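Local coordinates for FAD:protein FMN transferase (Pseudomonas stutzeri ATCC 14405 = CCUG 16156, PDB 5MGY), which probably transfers FMN from FAD onto threonine residues of target proteins, releasing AMP, with magnesium as cofactor, at residues Gly96-Thr101 with Phe155-Ala160; Gly223-Gly228 with Arg269-Ser274; Val260-Lys265 with Asn292-Phe297. All blocks are in the same frame, centred on the assembly; numbering follows the deposited sequence.

Along the chain, contact 1 closes before contact 2 opens, whereas contacts 2 and 3 interleave their segments. Contacts 1 and 2 have centres about 11 Å apart and meet at the magnesium ion, contact 1 supplying Ser157 and contact 2 Asp271; Thr275, from the same helix as Asp271, completes the three protein ligands. Contact 3 lies about 8 Å from contact 2 and about 16 Å from contact 1, centre to centre. Strands 222-227, 257-264 and 295-301 are successive neighbours in the antiparallel sheet, and helix 267-292 links the last two. The metal-binding helix is thus packed on the sheet by contact 2, while contact 3 pairs the strands at its two ends.

Contact 1: residues Gly96-Thr101 with Phe155-Ala160. With MG (magnesium ion), chain I.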
# COMPACT_ATOMS: atom_id res chain seq x y z
N GLY A 96 -16.12 -2.65 -2.02
CA GLY A 96 -15.76 -3.57 -0.92
C GLY A 96 -14.52 -4.45 -1.10
O GLY A 96 -14.17 -5.26 -0.26
N ALA A 97 -13.83 -4.30 -2.21
CA ALA A 97 -12.59 -5.07 -2.40
C ALA A 97 -11.49 -4.66 -1.38
O ALA A 97 -10.65 -5.46 -1.05
CB ALA A 97 -12.10 -4.90 -3.83
N PHE A 98 -11.54 -3.42 -0.93
CA PHE A 98 -10.65 -2.92 0.11
C PHE A 98 -11.33 -3.08 1.46
O PHE A 98 -12.40 -2.50 1.68
CB PHE A 98 -10.28 -1.43 -0.10
CG PHE A 98 -9.30 -0.92 0.90
CD1 PHE A 98 -7.94 -0.98 0.65
CD2 PHE A 98 -9.72 -0.47 2.14
CE1 PHE A 98 -7.01 -0.55 1.60
CE2 PHE A 98 -8.81 -0.06 3.10
CZ PHE A 98 -7.45 -0.10 2.83
N ASP A 99 -10.65 -3.79 2.37
CA ASP A 99 -11.16 -4.05 3.72
C ASP A 99 -10.00 -4.09 4.76
O ASP A 99 -9.10 -4.97 4.74
CB ASP A 99 -11.99 -5.37 3.70
CG ASP A 99 -13.11 -5.42 4.77
OD1 ASP A 99 -14.25 -5.81 4.44
OD2 ASP A 99 -12.91 -5.05 5.93
N LEU A 100 -10.07 -3.20 5.72
CA LEU A 100 -9.14 -3.26 6.88
C LEU A 100 -9.38 -4.39 7.92
O LEU A 100 -8.55 -4.54 8.81
CB LEU A 100 -9.17 -1.93 7.63
CG LEU A 100 -8.86 -0.72 6.75
CD1 LEU A 100 -9.16 0.56 7.46
CD2 LEU A 100 -7.38 -0.74 6.37
N THR A 101 -10.46 -5.16 7.80
CA THR A 101 -10.94 -5.99 8.86
C THR A 101 -10.71 -7.44 8.58
O THR A 101 -11.46 -8.29 9.06
CB THR A 101 -12.44 -5.74 9.14
OG1 THR A 101 -13.29 -6.31 8.16
CG2 THR A 101 -12.73 -4.30 9.18
N PHE A 155 -3.58 -2.67 8.91
CA PHE A 155 -3.44 -1.49 8.13
C PHE A 155 -2.43 -1.66 7.00
O PHE A 155 -2.11 -0.68 6.31
CB PHE A 155 -3.04 -0.31 9.08
CG PHE A 155 -4.20 0.22 9.88
CD1 PHE A 155 -5.21 0.99 9.28
CD2 PHE A 155 -4.31 -0.07 11.22
CE1 PHE A 155 -6.29 1.42 10.01
CE2 PHE A 155 -5.38 0.37 11.96
CZ PHE A 155 -6.39 1.11 11.35
N ASN A 156 -1.96 -2.88 6.78
CA ASN A 156 -0.79 -3.14 5.92
C ASN A 156 -1.07 -2.78 4.49
O ASN A 156 -0.19 -2.37 3.80
CB ASN A 156 -0.27 -4.59 6.00
CG ASN A 156 0.98 -4.76 6.88
OD1 ASN A 156 1.83 -3.89 7.00
ND2 ASN A 156 1.12 -5.93 7.42
N SER A 157 -2.31 -2.85 4.05
CA SER A 157 -2.63 -2.58 2.65
C SER A 157 -2.42 -1.10 2.28
O SER A 157 -2.14 -0.81 1.09
CB SER A 157 -4.05 -3.06 2.32
OG SER A 157 -4.97 -2.35 3.08
N ILE A 158 -2.53 -0.22 3.29
CA ILE A 158 -2.19 1.24 3.19
C ILE A 158 -1.03 1.90 3.99
O ILE A 158 -0.68 3.07 3.71
CB ILE A 158 -3.42 2.16 3.38
CG1 ILE A 158 -4.18 1.85 4.64
CG2 ILE A 158 -4.34 1.95 2.25
CD1 ILE A 158 -5.34 2.85 4.94
N ALA A 159 -0.42 1.20 4.95
CA ALA A 159 0.61 1.87 5.85
C ALA A 159 1.81 2.46 5.09
O ALA A 159 2.13 3.62 5.26
CB ALA A 159 1.09 0.93 6.92
N ALA A 160 2.45 1.67 4.23
CA ALA A 160 3.64 2.12 3.50
C ALA A 160 3.34 3.37 2.67
O ALA A 160 4.10 4.32 2.66
CB ALA A 160 4.19 1.01 2.62
MG MG I . -0.95 -2.31 -0.28
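Apolar packing does most of the work between Phe98, Leu100 and the turn at Phe155-Ile158. A chi1 of -176° swings the Phe98 ring away from its own backbone N, and its CE1 comes 3.7 Å from Ile158 CG2, the two side chains crossing at about a right angle. Leu100 uses both branches on Phe155: Leu100 CD1 lies 3.9 Å from Phe155 CE1 and Leu100 CD2 lies 4.0 Å from Phe155 CD1, so the two methyls sit near neighbouring ring atoms, approached obliquely. Large hydrocarbon side chains suit this buried place. An alanine in place of Phe98 would remove the ring and would probably open a gap beside Ile158 CG2 and Ser157, leaving the metal-binding turn less firmly backed.

Polar bonds within each segment shape the two turns. Ile158 N donates to Phe155 O at 3.1 Å, closing one of them. In the other segment Asp99 OD2 accepts from Thr101 N at 3.1 Å, an Asx turn, and also from Thr101 OG1, both donors coming from the same face of the carboxylate.

Metal coordination is separate: Ser157 O binds the magnesium ion at 2.4 Å, with Asp271 and Thr275 as further ligands.

Helix 78-93 packs against both aromatic rings, through Leu90 at Phe98 and through Val80, Leu83 and Val84 at Phe155, while Leu268 of helix 267-292 touches Ile158.

Contact 2: residues Gly223-Gly228 with Arg269-Ser274. With MG (magnesium ion), chain I.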
# COMPACT_ATOMS: atom_id res chain seq x y z
N GLY A 223 2.49 9.48 -6.67
CA GLY A 223 2.95 8.27 -5.96
C GLY A 223 2.57 7.03 -6.74
O GLY A 223 1.65 7.07 -7.53
N VAL A 224 3.29 5.94 -6.51
CA VAL A 224 3.16 4.70 -7.24
C VAL A 224 3.12 3.58 -6.24
O VAL A 224 3.85 3.58 -5.23
CB VAL A 224 4.39 4.49 -8.15
CG1 VAL A 224 4.47 3.10 -8.80
CG2 VAL A 224 4.35 5.52 -9.25
N SER A 225 2.30 2.58 -6.52
CA SER A 225 2.29 1.43 -5.64
C SER A 225 2.08 0.20 -6.46
O SER A 225 1.21 0.20 -7.33
CB SER A 225 1.17 1.57 -4.62
OG SER A 225 0.90 0.32 -4.01
N THR A 226 2.82 -0.86 -6.13
CA THR A 226 2.76 -2.11 -6.88
C THR A 226 2.38 -3.31 -6.04
O THR A 226 3.15 -3.77 -5.29
CB THR A 226 4.12 -2.43 -7.56
OG1 THR A 226 4.55 -1.34 -8.40
CG2 THR A 226 3.97 -3.68 -8.45
N SER A 227 1.20 -3.85 -6.25
CA SER A 227 0.79 -5.05 -5.55
C SER A 227 1.24 -6.30 -6.30
O SER A 227 0.98 -6.45 -7.47
CB SER A 227 -0.74 -5.07 -5.39
OG SER A 227 -1.18 -6.19 -4.66
N GLY A 228 1.87 -7.22 -5.60
CA GLY A 228 2.42 -8.39 -6.24
C GLY A 228 3.70 -8.07 -7.00
O GLY A 228 4.10 -6.89 -7.15
N ARG A 269 -3.65 6.35 -1.29
CA ARG A 269 -4.60 5.88 -2.33
C ARG A 269 -4.03 4.86 -3.32
O ARG A 269 -4.65 3.82 -3.56
CB ARG A 269 -5.29 7.08 -3.05
CG ARG A 269 -6.27 7.71 -2.05
CD ARG A 269 -7.47 8.46 -2.57
NE ARG A 269 -8.40 7.69 -3.44
CZ ARG A 269 -9.44 6.98 -3.04
NH1 ARG A 269 -10.22 6.42 -3.95
NH2 ARG A 269 -9.71 6.78 -1.77
N ALA A 270 -2.82 5.10 -3.81
CA ALA A 270 -2.20 4.12 -4.68
C ALA A 270 -2.00 2.77 -3.98
O ALA A 270 -2.16 1.75 -4.58
CB ALA A 270 -0.87 4.63 -5.25
N ASP A 271 -1.63 2.77 -2.71
CA ASP A 271 -1.30 1.55 -1.97
C ASP A 271 -2.60 0.77 -1.76
O ASP A 271 -2.61 -0.49 -1.76
CB ASP A 271 -0.55 1.93 -0.64
CG ASP A 271 0.23 0.76 0.02
OD1 ASP A 271 0.69 0.93 1.19
OD2 ASP A 271 0.35 -0.34 -0.57
N GLY A 272 -3.67 1.56 -1.57
CA GLY A 272 -4.97 1.04 -1.27
C GLY A 272 -5.60 0.44 -2.50
O GLY A 272 -5.99 -0.75 -2.51
N LEU A 273 -5.72 1.27 -3.55
CA LEU A 273 -6.32 0.84 -4.83
C LEU A 273 -5.52 -0.29 -5.42
O LEU A 273 -6.05 -1.30 -5.78
CB LEU A 273 -6.43 1.98 -5.82
CG LEU A 273 -7.35 3.14 -5.32
CD1 LEU A 273 -7.24 4.33 -6.27
CD2 LEU A 273 -8.78 2.70 -5.18
N SER A 274 -4.23 -0.16 -5.45
CA SER A 274 -3.41 -1.31 -5.77
C SER A 274 -3.82 -2.61 -5.08
O SER A 274 -3.95 -3.63 -5.72
CB SER A 274 -1.93 -1.01 -5.45
OG SER A 274 -1.18 -2.16 -5.64
MG MG I . -0.95 -2.31 -0.28
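Ser225 and Asp271 bring their CA atoms to 5.1 Å where strand 223-227 and helix 269-274 run nearly side by side, their short axes 6.9 Å apart and inclined by 25°. Alternation along the strand turns the side chains of Ser225 and Ser227 toward the helix, and so close an approach suits small residues. Ala270 answers with its methyl, CB lying 3.7 Å from Ser225 CB, and Gly223 presents bare backbone beside the same methyl. Ser225 touches Ala270, Asp271 and Ser274: its CB rests by the carbonyl of Ala270, and its OG sits 3.4 Å from Ser274 CB. That hydroxyl is hydrogen-bonded to Glu186 on the adjoining strand, so its polarity is met although the residue is buried.

This is a helix laid on one face of an antiparallel sheet, in the ApbE-family fold, and here the helix also carries metal ligands. Asp271 has CG anti to its backbone N (chi1 -162°), which carries the carboxylate alongside Ser225 to the magnesium ion, bound by OD2 at 2.4 Å. Its other oxygen, OD1, accepts from Gly161 N in helix 159-173, and this second grip limits rotation of the carboxylate. Near the next turn of the helix, Ser274, whose CB points toward the strand, has its OG beside Ser227 CB.

Contact 3: residues Val260-Lys265 with Asn292-Phe297; sequences VTVIDK and NGIAAF
Val262 and Ile294 each place a methyl branch anti to the backbone N, CG1 in the valine (chi1 173°) and CG2 in the isoleucine, and these two methyls meet at 3.7 Å. The other branch of Val262, CG2, lies 4.1 Å from Ala296 CB, its cross-strand neighbour in a non-hydrogen-bonded pair. On the opposite face are Thr261 and Phe297, a hydrogen-bonded pair of the antiparallel ladder. Phe297 N donates to Thr261 O at 3.0 Å, while the return bond from Thr261 N is weak. Further along, Ile263 N reaches Ala295 O at 3.0 Å.

The helix that joins the two strands ends in a Schellman motif with Gly293 as its C-prime residue; positive phi suits a glycine there. Leu273 of that helix packs on Ile294 and Leu277 on Val262, whereas Ile203 touches Thr261 and Phe297 from the other face.

The chemistry is divided: main-chain amides and carbonyls fix the strand register, and beta-branched and small apolar side chains fill the buried helix-facing side, so the bonds and contacts between the two strands are main-chain and apolar.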
# COMPACT_ATOMS: atom_id res chain seq x y z
N VAL A 260 -0.08 -5.46 -10.16
CA VAL A 260 -0.81 -4.30 -10.63
C VAL A 260 -0.13 -3.10 -9.98
O VAL A 260 0.42 -3.14 -8.87
CB VAL A 260 -2.32 -4.43 -10.39
CG1 VAL A 260 -2.58 -4.75 -8.94
CG2 VAL A 260 -3.07 -3.18 -10.80
N THR A 261 -0.08 -2.02 -10.73
CA THR A 261 0.68 -0.89 -10.33
C THR A 261 -0.32 0.21 -10.43
O THR A 261 -0.95 0.30 -11.43
CB THR A 261 1.83 -0.63 -11.32
OG1 THR A 261 2.85 -1.63 -11.17
CG2 THR A 261 2.44 0.68 -11.03
N VAL A 262 -0.44 1.06 -9.41
CA VAL A 262 -1.32 2.22 -9.49
C VAL A 262 -0.55 3.53 -9.30
O VAL A 262 0.44 3.57 -8.59
CB VAL A 262 -2.43 2.10 -8.46
CG1 VAL A 262 -3.30 3.36 -8.37
CG2 VAL A 262 -3.31 0.92 -8.83
N ILE A 263 -1.03 4.58 -9.94
CA ILE A 263 -0.40 5.87 -9.91
C ILE A 263 -1.49 6.84 -9.55
O ILE A 263 -2.55 6.87 -10.21
CB ILE A 263 0.30 6.18 -11.27
CG1 ILE A 263 1.28 5.01 -11.56
CG2 ILE A 263 0.99 7.56 -11.26
CD1 ILE A 263 2.45 5.29 -12.45
N ASP A 264 -1.24 7.58 -8.48
CA ASP A 264 -2.15 8.54 -7.94
C ASP A 264 -1.30 9.61 -7.21
O ASP A 264 -0.16 9.36 -6.78
CB ASP A 264 -3.06 7.82 -6.96
CG ASP A 264 -4.26 8.65 -6.50
OD1 ASP A 264 -5.38 8.16 -6.83
OD2 ASP A 264 -4.15 9.70 -5.77
N LYS A 265 -1.88 10.79 -7.06
CA LYS A 265 -1.20 11.85 -6.33
C LYS A 265 -1.04 11.55 -4.84
O LYS A 265 -0.07 11.95 -4.23
CB LYS A 265 -1.89 13.19 -6.55
CG LYS A 265 -3.13 13.32 -5.78
CD LYS A 265 -4.09 14.34 -6.32
CE LYS A 265 -5.51 13.93 -5.84
NZ LYS A 265 -6.46 15.01 -6.21
N ASN A 292 -13.65 4.24 -12.47
CA ASN A 292 -13.27 5.32 -11.54
C ASN A 292 -12.14 6.19 -12.05
O ASN A 292 -11.73 7.13 -11.38
CB ASN A 292 -12.80 4.76 -10.21
CG ASN A 292 -13.80 3.89 -9.54
OD1 ASN A 292 -14.95 3.81 -9.90
ND2 ASN A 292 -13.35 3.20 -8.54
N GLY A 293 -11.59 5.85 -13.20
CA GLY A 293 -10.53 6.66 -13.78
C GLY A 293 -9.15 6.51 -13.15
O GLY A 293 -8.42 7.46 -13.07
N ILE A 294 -8.79 5.30 -12.76
CA ILE A 294 -7.56 5.06 -12.07
C ILE A 294 -6.48 4.84 -13.13
O ILE A 294 -6.72 4.17 -14.13
CB ILE A 294 -7.67 3.82 -11.18
CG1 ILE A 294 -8.73 4.09 -10.11
CG2 ILE A 294 -6.32 3.48 -10.57
CD1 ILE A 294 -9.14 2.84 -9.33
N ALA A 295 -5.30 5.42 -12.89
CA ALA A 295 -4.18 5.11 -13.70
C ALA A 295 -3.56 3.81 -13.15
O ALA A 295 -3.05 3.77 -12.02
CB ALA A 295 -3.19 6.26 -13.68
N ALA A 296 -3.62 2.75 -13.94
CA ALA A 296 -3.12 1.45 -13.51
C ALA A 296 -2.53 0.63 -14.66
O ALA A 296 -2.95 0.79 -15.81
CB ALA A 296 -4.26 0.67 -12.86
N PHE A 297 -1.61 -0.27 -14.33
CA PHE A 297 -0.88 -1.11 -15.28
C PHE A 297 -0.88 -2.53 -14.72
O PHE A 297 -0.20 -2.81 -13.72
CB PHE A 297 0.54 -0.58 -15.40
CG PHE A 297 1.42 -1.33 -16.36
CD1 PHE A 297 1.56 -0.85 -17.68
CD2 PHE A 297 2.15 -2.46 -15.96
CE1 PHE A 297 2.39 -1.49 -18.59
CE2 PHE A 297 2.97 -3.11 -16.88
CZ PHE A 297 3.08 -2.64 -18.20